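Local coordinates for protein manganese-containing pseudocatalase (Thermus thermophilus, PDB 2V8T) that probably breaks down hydrogen peroxide to water and oxygen at a pair of manganese ions held inside a ferritin-like helical bundle, at residues 27-32 with 160-165; 154-159 with 206-211; 180-185 with 219-224. All coordinates share one frame; numbering follows the deposited sequence. Where two conformers were deposited one is given.

Contact 1 of 3, residues 27-32 with 160-165; sequences QALLGG and THKLRV
Leu-29 sits on the short helical turn that precedes helix 36-49 and packs onto helix 144-166, one of the long helices of the ferritin-like four-helix bundle. The contact is apolar, and no hydrogen bond crosses it. Leu-29 lies over the patch formed by His-161, Lys-162 and Val-165, and both of its methyls take part. CD2 rests against the helix backbone, 3.7 Å from His-161 O and 3.7 Å from Lys-162 N. CD1 meets Lys-162 CG at 4.0 Å and Val-165 CG1 at 4.0 Å. The extended second torsion of Leu-29 (chi2 -176°) carries CD1 away from its own turn toward this pair. Leu-29 and Val-165 meet tip to tip, with CD2 3.9 Å from CG2. Of its side chain, Lys-162 offers the root, CG, which lies 3.8 Å from Leu-29 CD2. Its NZ runs on to a hydrogen bond with Glu-36, a manganese ligand, so Leu-29 touches the foot of a second-shell residue. Ala-28 adds a looser touch, its CB 4.5 Å from Val-165 CG2. His-161 and Val-165 additionally pack on Ile-117 of the second subunit, which places this stretch of helix 144-166 at a subunit interface. Around the contact, Leu-29 also meets Ile-178 of helix 172-200, while Leu-30 packs on helix 57-85.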
loop_
_atom_site.group_PDB
_atom_site.type_symbol
_atom_site.label_atom_id
_atom_site.label_comp_id
_atom_site.label_asym_id
_atom_site.label_seq_id
_atom_site.Cartn_x
_atom_site.Cartn_y
_atom_site.Cartn_z
ATOM N N GLN A 27 -13.088 -13.747 -5.824
ATOM C CA GLN A 27 -12.087 -12.717 -6.076
ATOM C C GLN A 27 -10.677 -13.143 -5.690
ATOM O O GLN A 27 -9.723 -12.678 -6.314
ATOM C CB GLN A 27 -12.451 -11.405 -5.371
ATOM C CG GLN A 27 -13.551 -10.593 -6.029
ATOM C CD GLN A 27 -13.207 -9.817 -7.282
ATOM O OE1 GLN A 27 -14.117 -9.217 -7.901
ATOM N NE2 GLN A 27 -11.950 -9.773 -7.694
ATOM N N ALA A 28 -10.504 -13.970 -4.645
ATOM C CA ALA A 28 -9.150 -14.421 -4.328
ATOM C C ALA A 28 -8.452 -15.053 -5.525
ATOM O O ALA A 28 -7.230 -14.977 -5.666
ATOM C CB ALA A 28 -9.161 -15.447 -3.182
ATOM N N LEU A 29 -9.241 -15.722 -6.359
ATOM C CA LEU A 29 -8.753 -16.456 -7.514
ATOM C C LEU A 29 -8.517 -15.556 -8.722
ATOM O O LEU A 29 -8.007 -16.013 -9.745
ATOM C CB LEU A 29 -9.726 -17.588 -7.886
ATOM C CG LEU A 29 -10.146 -18.474 -6.700
ATOM C CD1 LEU A 29 -11.033 -19.603 -7.218
ATOM C CD2 LEU A 29 -8.939 -19.011 -5.934
ATOM N N LEU A 30 -8.896 -14.268 -8.600
ATOM C CA LEU A 30 -8.706 -13.294 -9.663
ATOM C C LEU A 30 -7.531 -12.364 -9.294
ATOM O O LEU A 30 -6.492 -12.362 -9.924
ATOM C CB LEU A 30 -9.983 -12.531 -9.950
ATOM C CG LEU A 30 -9.902 -11.521 -11.090
ATOM C CD1 LEU A 30 -9.320 -12.132 -12.387
ATOM C CD2 LEU A 30 -11.293 -10.938 -11.346
ATOM N N GLY A 31 -7.725 -11.542 -8.229
ATOM C CA GLY A 31 -6.789 -10.492 -7.874
ATOM C C GLY A 31 -6.023 -10.710 -6.588
ATOM O O GLY A 31 -5.286 -9.796 -6.194
ATOM N N GLY A 32 -6.176 -11.848 -5.915
ATOM C CA GLY A 32 -5.345 -12.159 -4.783
ATOM C C GLY A 32 -3.937 -12.529 -5.157
ATOM O O GLY A 32 -3.599 -12.687 -6.328
ATOM N N THR A 160 -4.030 -24.620 -4.366
ATOM C CA THR A 160 -4.474 -24.713 -2.990
ATOM C C THR A 160 -5.593 -23.684 -2.721
ATOM O O THR A 160 -6.607 -23.988 -2.090
ATOM C CB THR A 160 -3.263 -24.511 -2.030
ATOM O OG1 THR A 160 -2.314 -25.527 -2.302
ATOM C CG2 THR A 160 -3.689 -24.632 -0.615
ATOM N N HIS A 161 -5.403 -22.444 -3.205
ATOM C CA HIS A 161 -6.438 -21.432 -3.057
ATOM C C HIS A 161 -7.717 -21.830 -3.792
ATOM O O HIS A 161 -8.823 -21.636 -3.285
ATOM C CB HIS A 161 -5.964 -20.056 -3.496
ATOM C CG HIS A 161 -4.987 -19.430 -2.556
ATOM N ND1 HIS A 161 -4.171 -20.053 -1.647
ATOM C CD2 HIS A 161 -4.814 -18.104 -2.446
ATOM C CE1 HIS A 161 -3.484 -19.044 -1.012
ATOM N NE2 HIS A 161 -3.924 -17.893 -1.481
ATOM N N LYS A 162 -7.579 -22.357 -5.012
ATOM C CA LYS A 162 -8.772 -22.794 -5.757
ATOM C C LYS A 162 -9.536 -23.866 -4.998
ATOM O O LYS A 162 -10.759 -23.833 -4.949
ATOM C CB LYS A 162 -8.419 -23.220 -7.189
ATOM C CG LYS A 162 -7.962 -22.045 -8.059
ATOM C CD LYS A 162 -8.236 -22.207 -9.513
ATOM C CE LYS A 162 -7.803 -21.026 -10.366
ATOM N NZ LYS A 162 -6.321 -20.746 -10.382
ATOM N N LEU A 163 -8.816 -24.853 -4.446
ATOM C CA LEU A 163 -9.454 -25.917 -3.681
ATOM C C LEU A 163 -10.221 -25.341 -2.475
ATOM O O LEU A 163 -11.342 -25.764 -2.178
ATOM C CB LEU A 163 -8.430 -26.930 -3.195
ATOM C CG LEU A 163 -7.852 -27.842 -4.285
ATOM C CD1 LEU A 163 -6.562 -28.496 -3.773
ATOM C CD2 LEU A 163 -8.843 -28.906 -4.698
ATOM N N ARG A 164 -9.583 -24.424 -1.753
ATOM C CA ARG A 164 -10.245 -23.875 -0.560
ATOM C C ARG A 164 -11.483 -23.060 -0.926
ATOM O O ARG A 164 -12.519 -23.186 -0.284
ATOM C CB ARG A 164 -9.245 -23.045 0.246
ATOM C CG ARG A 164 -8.184 -23.929 0.894
ATOM C CD ARG A 164 -7.004 -23.110 1.423
ATOM N NE ARG A 164 -6.057 -24.000 2.087
ATOM C CZ ARG A 164 -4.914 -23.588 2.627
ATOM N NH1 ARG A 164 -4.474 -22.367 2.442
ATOM N NH2 ARG A 164 -4.184 -24.474 3.285
ATOM N N VAL A 165 -11.410 -22.247 -2.000
ATOM C CA VAL A 165 -12.588 -21.500 -2.412
ATOM C C VAL A 165 -13.670 -22.470 -2.880
ATOM O O VAL A 165 -14.868 -22.270 -2.613
ATOM C CB VAL A 165 -12.228 -20.463 -3.483
ATOM C CG1 VAL A 165 -13.479 -19.812 -4.078
ATOM C CG2 VAL A 165 -11.334 -19.373 -2.875
#

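Contact 2 of 3, residues 154-159 with 206-211; sequences LEVAAR and KMLPIP. With MN (manganese (II) ion), chain D.
Arg-159 holds CG trans to its own N (chi1 -175°) and stays extended as far as NE, which carries its guanidinium from helix 144-166 to the loop 206-211. There NH1 reaches two backbone carbonyls. The bond from Arg-159 NH1 to Ile-210 O is 3.0 Å long with an N-H...O angle of 160°. The donor stands above the carbonyl plane, 68° out of it. The bond from Arg-159 NH1 to Pro-211 O is also 3.0 Å but weak, because it is more bent. Both oxygens lie at the edge of the guanidinium, near its plane. Pro-211 CD packs 3.6 Å from Arg-159 NH1. Both Pro-209 and Pro-211 follow cis peptide bonds, which kink the loop beside the arginine. One turn back, Val-156 meets the loop with apolar atoms. Its CB lies 4.0 Å from Ile-210 CB, and its CG1 lies 3.8 Å from Leu-208 CD2. Glu-155, one residue before Val-156, points elsewhere and chelates a manganese ion through OE1 at 2.4 Å and OE2 at 2.2 Å. A water sits 2.2 Å from that manganese, and Glu-70 and His-188 are further ligands. NH2 of Arg-159 is bonded to Asn-215 OD1 and Ile-213 O, so the guanidinium is fixed at more than one nitrogen. The loop thus meets a metal-bearing helix through one cationic group and an apolar patch. Neutral carbonyls, probably polarised by the charge, serve as its acceptors on this side.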
loop_
_atom_site.group_PDB
_atom_site.type_symbol
_atom_site.label_atom_id
_atom_site.label_comp_id
_atom_site.label_asym_id
_atom_site.label_seq_id
_atom_site.Cartn_x
_atom_site.Cartn_y
_atom_site.Cartn_z
ATOM N N LEU A 154 4.156 -21.425 -7.599
ATOM C CA LEU A 154 3.015 -20.540 -7.824
ATOM C C LEU A 154 1.806 -21.363 -8.241
ATOM O O LEU A 154 0.682 -21.117 -7.791
ATOM C CB LEU A 154 3.275 -19.522 -8.917
ATOM C CG LEU A 154 2.786 -18.086 -8.838
ATOM C CD1 LEU A 154 2.904 -17.443 -10.274
ATOM C CD2 LEU A 154 1.512 -17.881 -8.037
ATOM N N GLU A 155 1.975 -22.320 -9.165
ATOM C CA GLU A 155 0.861 -23.102 -9.600
ATOM C C GLU A 155 0.245 -23.930 -8.498
ATOM O O GLU A 155 -0.981 -24.061 -8.427
ATOM C CB GLU A 155 1.215 -23.994 -10.818
ATOM C CG GLU A 155 1.455 -23.197 -12.088
ATOM C CD GLU A 155 0.216 -22.629 -12.765
ATOM O OE1 GLU A 155 -0.897 -23.184 -12.642
ATOM O OE2 GLU A 155 0.355 -21.659 -13.578
ATOM N N VAL A 156 1.066 -24.556 -7.640
ATOM C CA VAL A 156 0.479 -25.383 -6.576
ATOM C C VAL A 156 -0.103 -24.520 -5.439
ATOM O O VAL A 156 -1.083 -24.939 -4.810
ATOM C CB VAL A 156 1.420 -26.492 -6.107
ATOM C CG1 VAL A 156 1.653 -27.490 -7.236
ATOM C CG2 VAL A 156 2.732 -25.990 -5.529
ATOM N N ALA A 157 0.458 -23.342 -5.184
ATOM C CA ALA A 157 -0.157 -22.411 -4.230
ATOM C C ALA A 157 -1.524 -21.931 -4.781
ATOM O O ALA A 157 -2.528 -21.910 -4.066
ATOM C CB ALA A 157 0.775 -21.240 -3.971
ATOM N N ALA A 158 -1.550 -21.580 -6.064
ATOM C CA ALA A 158 -2.807 -21.180 -6.708
ATOM C C ALA A 158 -3.824 -22.312 -6.647
ATOM O O ALA A 158 -5.008 -22.083 -6.404
ATOM C CB ALA A 158 -2.551 -20.761 -8.147
ATOM N N ARG A 159 -3.380 -23.545 -6.875
ATOM C CA ARG A 159 -4.265 -24.703 -6.782
ATOM C C ARG A 159 -4.870 -24.818 -5.391
ATOM O O ARG A 159 -6.053 -25.103 -5.218
ATOM C CB ARG A 159 -3.507 -25.984 -7.111
ATOM C CG ARG A 159 -4.405 -27.204 -7.158
ATOM C CD ARG A 159 -3.661 -28.465 -6.988
ATOM N NE ARG A 159 -4.522 -29.629 -7.186
ATOM C CZ ARG A 159 -4.537 -30.696 -6.410
ATOM N NH1 ARG A 159 -3.731 -30.808 -5.375
ATOM N NH2 ARG A 159 -5.416 -31.663 -6.634
ATOM N N LYS A 206 7.312 -35.747 -9.354
ATOM C CA LYS A 206 7.040 -36.745 -8.371
ATOM C C LYS A 206 6.508 -36.172 -7.043
ATOM O O LYS A 206 5.943 -36.892 -6.235
ATOM C CB LYS A 206 8.327 -37.552 -8.065
ATOM C CG LYS A 206 8.327 -38.543 -6.889
ATOM C CD LYS A 206 9.660 -39.235 -6.746
ATOM C CE LYS A 206 9.710 -40.012 -5.440
ATOM N NZ LYS A 206 11.071 -40.673 -5.485
ATOM N N MET A 207 6.664 -34.872 -6.855
ATOM C CA MET A 207 6.104 -34.203 -5.687
ATOM C C MET A 207 4.608 -33.996 -5.800
ATOM O O MET A 207 3.941 -33.719 -4.816
ATOM C CB MET A 207 6.791 -32.681 -5.535
ATOM C CG MET A 207 6.856 -32.251 -4.114
ATOM S SD MET A 207 7.649 -30.725 -4.028
ATOM C CE MET A 207 9.328 -31.257 -4.140
ATOM N N LEU A 208 4.063 -34.064 -7.015
ATOM C CA LEU A 208 2.660 -33.765 -7.243
ATOM C C LEU A 208 1.799 -34.963 -6.824
ATOM O O LEU A 208 2.237 -36.120 -6.958
ATOM C CB LEU A 208 2.423 -33.427 -8.715
ATOM C CG LEU A 208 3.194 -32.190 -9.204
ATOM C CD1 LEU A 208 3.106 -32.036 -10.725
ATOM C CD2 LEU A 208 2.715 -30.903 -8.517
ATOM N N PRO A 209 0.559 -34.740 -6.399
ATOM C CA PRO A 209 -0.080 -33.424 -6.252
ATOM C C PRO A 209 0.316 -32.765 -4.900
ATOM O O PRO A 209 0.624 -33.430 -3.916
ATOM C CB PRO A 209 -1.561 -33.767 -6.287
ATOM C CG PRO A 209 -1.632 -35.133 -5.618
ATOM C CD PRO A 209 -0.392 -35.834 -6.121
ATOM N N ILE A 210 0.197 -31.448 -4.910
ATOM C CA ILE A 210 0.257 -30.595 -3.732
ATOM C C ILE A 210 -1.012 -29.735 -3.738
ATOM O O ILE A 210 -1.295 -29.107 -4.753
ATOM C CB ILE A 210 1.488 -29.682 -3.752
ATOM C CG1 ILE A 210 2.773 -30.503 -3.752
ATOM C CG2 ILE A 210 1.452 -28.717 -2.578
ATOM C CD1 ILE A 210 4.017 -29.681 -4.129
ATOM N N PRO A 211 -1.759 -29.656 -2.615
ATOM C CA PRO A 211 -1.720 -30.582 -1.493
ATOM C C PRO A 211 -1.961 -32.017 -1.961
ATOM O O PRO A 211 -2.286 -32.254 -3.136
ATOM C CB PRO A 211 -2.912 -30.120 -0.616
ATOM C CG PRO A 211 -3.169 -28.695 -1.075
ATOM C CD PRO A 211 -2.907 -28.742 -2.540
HETATM MN MN MN D . -1.695 -21.700 -14.392
HETATM O O HOH W 1 -2.864 -20.078 -13.525
#

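Contact 3 of 3, residues 180-185 with 219-224; sequences YLLVRG and PEAKKY
Tyr-180 and Ala-221 mark the close point of two helices, 172-200 and 219-226, with their CA atoms 5.7 Å apart. The axes of the short segments approach to 8.3 Å and cross at -57°, both running in broadly the same N-to-C sense. Ala-221, with its small side chain, lies at this crossing. Val-183 packs there with one methyl: CG2 is 3.5 Å from Ala-221 O and 3.9 Å from Ala-221 CB. The same methyl also touches CB of Tyr-224. Leu-182 comes near Ala-221 CB more loosely, through its own CB. The main feature is the T-shaped pair of Tyr-180 and Tyr-224. Their ring centroids are 5.1 Å apart and their planes stand at 77°. Tyr-180 supplies the edge and Tyr-224 the face. CD1 of Tyr-180 sits above the middle of the Tyr-224 ring, 3.8 Å from its CD1. Chi1 of Tyr-180 (-176°) turns the ring toward its own carbonyl carbon and brings that edge to the partner. Tyr-180 CB also lies over the same ring, 4.1 Å from its centroid, in a CH-pi contact. The backbone of Tyr-180 packs against the same ring, its N 3.6 Å from Tyr-224 CE2. Arg-184 CG lies against one face of the Tyr-180 ring, and Gln-9 NE2 is hydrogen-bonded to the Tyr-180 OH. The Tyr-224 OH has a weak bond to Glu-176. No hydrogen bond links the two segments. Cohesion rests on methyl packing and on C-H groups of Tyr-180 directed at the pi cloud of Tyr-224, an arrangement that is probably favourable electrostatically, while both phenol hydroxyls find polar partners elsewhere.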
loop_
_atom_site.group_PDB
_atom_site.type_symbol
_atom_site.label_atom_id
_atom_site.label_comp_id
_atom_site.label_asym_id
_atom_site.label_seq_id
_atom_site.Cartn_x
_atom_site.Cartn_y
_atom_site.Cartn_z
ATOM N N TYR A 180 -12.403 -26.815 -13.776
ATOM C CA TYR A 180 -11.637 -26.673 -15.021
ATOM C C TYR A 180 -10.229 -26.150 -14.730
ATOM O O TYR A 180 -9.228 -26.681 -15.242
ATOM C CB TYR A 180 -12.382 -25.774 -16.009
ATOM C CG TYR A 180 -11.683 -25.684 -17.334
ATOM C CD1 TYR A 180 -11.649 -26.779 -18.180
ATOM C CD2 TYR A 180 -11.043 -24.542 -17.761
ATOM C CE1 TYR A 180 -11.014 -26.755 -19.420
ATOM C CE2 TYR A 180 -10.372 -24.541 -19.022
ATOM C CZ TYR A 180 -10.404 -25.654 -19.827
ATOM O OH TYR A 180 -9.717 -25.601 -21.055
ATOM N N LEU A 181 -10.142 -25.090 -13.924
ATOM C CA LEU A 181 -8.838 -24.491 -13.661
ATOM C C LEU A 181 -7.964 -25.325 -12.737
ATOM O O LEU A 181 -6.737 -25.177 -12.777
ATOM C CB LEU A 181 -8.992 -23.057 -13.208
ATOM C CG LEU A 181 -9.594 -22.107 -14.270
ATOM C CD1 LEU A 181 -9.547 -20.663 -13.784
ATOM C CD2 LEU A 181 -8.889 -22.227 -15.635
ATOM N N LEU A 182 -8.548 -26.221 -11.945
ATOM C CA LEU A 182 -7.719 -27.218 -11.230
ATOM C C LEU A 182 -7.014 -28.110 -12.244
ATOM O O LEU A 182 -5.833 -28.470 -12.085
ATOM C CB LEU A 182 -8.576 -28.066 -10.306
ATOM C CG LEU A 182 -9.060 -27.366 -9.044
ATOM C CD1 LEU A 182 -10.098 -28.231 -8.350
ATOM C CD2 LEU A 182 -7.886 -27.022 -8.111
ATOM N N VAL A 183 -7.727 -28.516 -13.299
ATOM C CA VAL A 183 -7.117 -29.361 -14.326
ATOM C C VAL A 183 -6.051 -28.581 -15.096
ATOM O O VAL A 183 -4.936 -29.068 -15.314
ATOM C CB VAL A 183 -8.209 -29.972 -15.219
ATOM C CG1 VAL A 183 -7.537 -30.733 -16.386
ATOM C CG2 VAL A 183 -9.087 -30.883 -14.379
ATOM N N ARG A 184 -6.371 -27.336 -15.503
ATOM C CA ARG A 184 -5.375 -26.541 -16.225
ATOM C C ARG A 184 -4.153 -26.253 -15.363
ATOM O O ARG A 184 -3.015 -26.289 -15.843
ATOM C CB ARG A 184 -5.984 -25.240 -16.736
ATOM C CG ARG A 184 -7.184 -25.427 -17.676
ATOM C CD ARG A 184 -6.942 -26.433 -18.780
ATOM N NE ARG A 184 -5.775 -26.046 -19.570
ATOM C CZ ARG A 184 -5.024 -26.886 -20.265
ATOM N NH1 ARG A 184 -5.311 -28.177 -20.347
ATOM N NH2 ARG A 184 -3.954 -26.407 -20.899
ATOM N N GLY A 185 -4.374 -25.989 -14.058
ATOM C CA GLY A 185 -3.232 -25.728 -13.178
ATOM C C GLY A 185 -2.411 -26.953 -12.963
ATOM O O GLY A 185 -1.193 -26.883 -12.754
ATOM N N PRO A 219 -15.584 -33.363 -8.221
ATOM C CA PRO A 219 -16.362 -33.945 -9.336
ATOM C C PRO A 219 -16.222 -33.206 -10.677
ATOM O O PRO A 219 -16.105 -33.842 -11.726
ATOM C CB PRO A 219 -17.788 -33.937 -8.797
ATOM C CG PRO A 219 -17.675 -33.940 -7.363
ATOM C CD PRO A 219 -16.381 -33.313 -6.971
ATOM N N GLU A 220 -16.210 -31.873 -10.652
ATOM C CA GLU A 220 -16.108 -31.152 -11.913
ATOM C C GLU A 220 -14.744 -31.348 -12.548
ATOM O O GLU A 220 -14.615 -31.459 -13.786
ATOM C CB GLU A 220 -16.418 -29.676 -11.680
ATOM C CG GLU A 220 -17.859 -29.385 -11.288
ATOM C CD GLU A 220 -18.217 -29.650 -9.861
ATOM O OE1 GLU A 220 -17.312 -29.934 -9.013
ATOM O OE2 GLU A 220 -19.442 -29.627 -9.562
ATOM N N ALA A 221 -13.675 -31.381 -11.716
ATOM C CA ALA A 221 -12.362 -31.641 -12.246
ATOM C C ALA A 221 -12.264 -33.054 -12.826
ATOM O O ALA A 221 -11.664 -33.252 -13.875
ATOM C CB ALA A 221 -11.279 -31.463 -11.177
ATOM N N LYS A 222 -12.875 -34.029 -12.135
ATOM C CA LYS A 222 -12.876 -35.398 -12.625
ATOM C C LYS A 222 -13.504 -35.438 -14.038
ATOM O O LYS A 222 -13.009 -36.129 -14.925
ATOM C CB LYS A 222 -13.587 -36.297 -11.633
ATOM C CG LYS A 222 -13.382 -37.763 -11.916
ATOM C CD LYS A 222 -14.391 -38.370 -12.741
ATOM C CE LYS A 222 -14.223 -39.941 -12.740
ATOM N NZ LYS A 222 -15.379 -40.353 -13.554
ATOM N N LYS A 223 -14.621 -34.732 -14.238
ATOM C CA LYS A 223 -15.235 -34.705 -15.563
ATOM C C LYS A 223 -14.262 -34.184 -16.625
ATOM O O LYS A 223 -14.117 -34.767 -17.706
ATOM C CB LYS A 223 -16.489 -33.867 -15.542
ATOM C CG LYS A 223 -17.215 -33.785 -16.899
ATOM C CD LYS A 223 -18.345 -32.762 -16.972
ATOM C CE LYS A 223 -17.915 -31.301 -16.792
ATOM N NZ LYS A 223 -19.052 -30.406 -16.503
ATOM N N TYR A 224 -13.575 -33.071 -16.325
ATOM C CA TYR A 224 -12.636 -32.522 -17.299
ATOM C C TYR A 224 -11.460 -33.460 -17.565
ATOM O O TYR A 224 -10.985 -33.507 -18.701
ATOM C CB TYR A 224 -12.195 -31.112 -16.880
ATOM C CG TYR A 224 -13.329 -30.119 -16.928
ATOM C CD1 TYR A 224 -13.957 -29.823 -18.127
ATOM C CD2 TYR A 224 -13.748 -29.423 -15.794
ATOM C CE1 TYR A 224 -15.030 -28.929 -18.140
ATOM C CE2 TYR A 224 -14.793 -28.545 -15.820
ATOM C CZ TYR A 224 -15.447 -28.312 -16.981
ATOM O OH TYR A 224 -16.545 -27.454 -17.005
#

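The three contacts lie close to the dimanganese site, with centres 14 to 15 Å from one another. Contacts 1 and 2 share helix 144-166 and meet where Thr-160 OG1 packs 3.3 Å from Pro-211 CD. Contact 3 brings in helix 172-200. Its Leu-182 CD2 lies 3.6 Å from Arg-159 CG of contact 2, and its Leu-181 CB lies 3.7 Å from Lys-162 CE of contact 1. Gly-185 CA, also of contact 3, comes within 3.5 Å of the metal ligand atom Glu-155 OE1. Contact 2 holds a first-shell ligand, and contact 1 a lysine bonded to another, Glu-36. In contact 3 the Tyr-180 side chain approaches the ligand His-73 to about 5 Å between side chains.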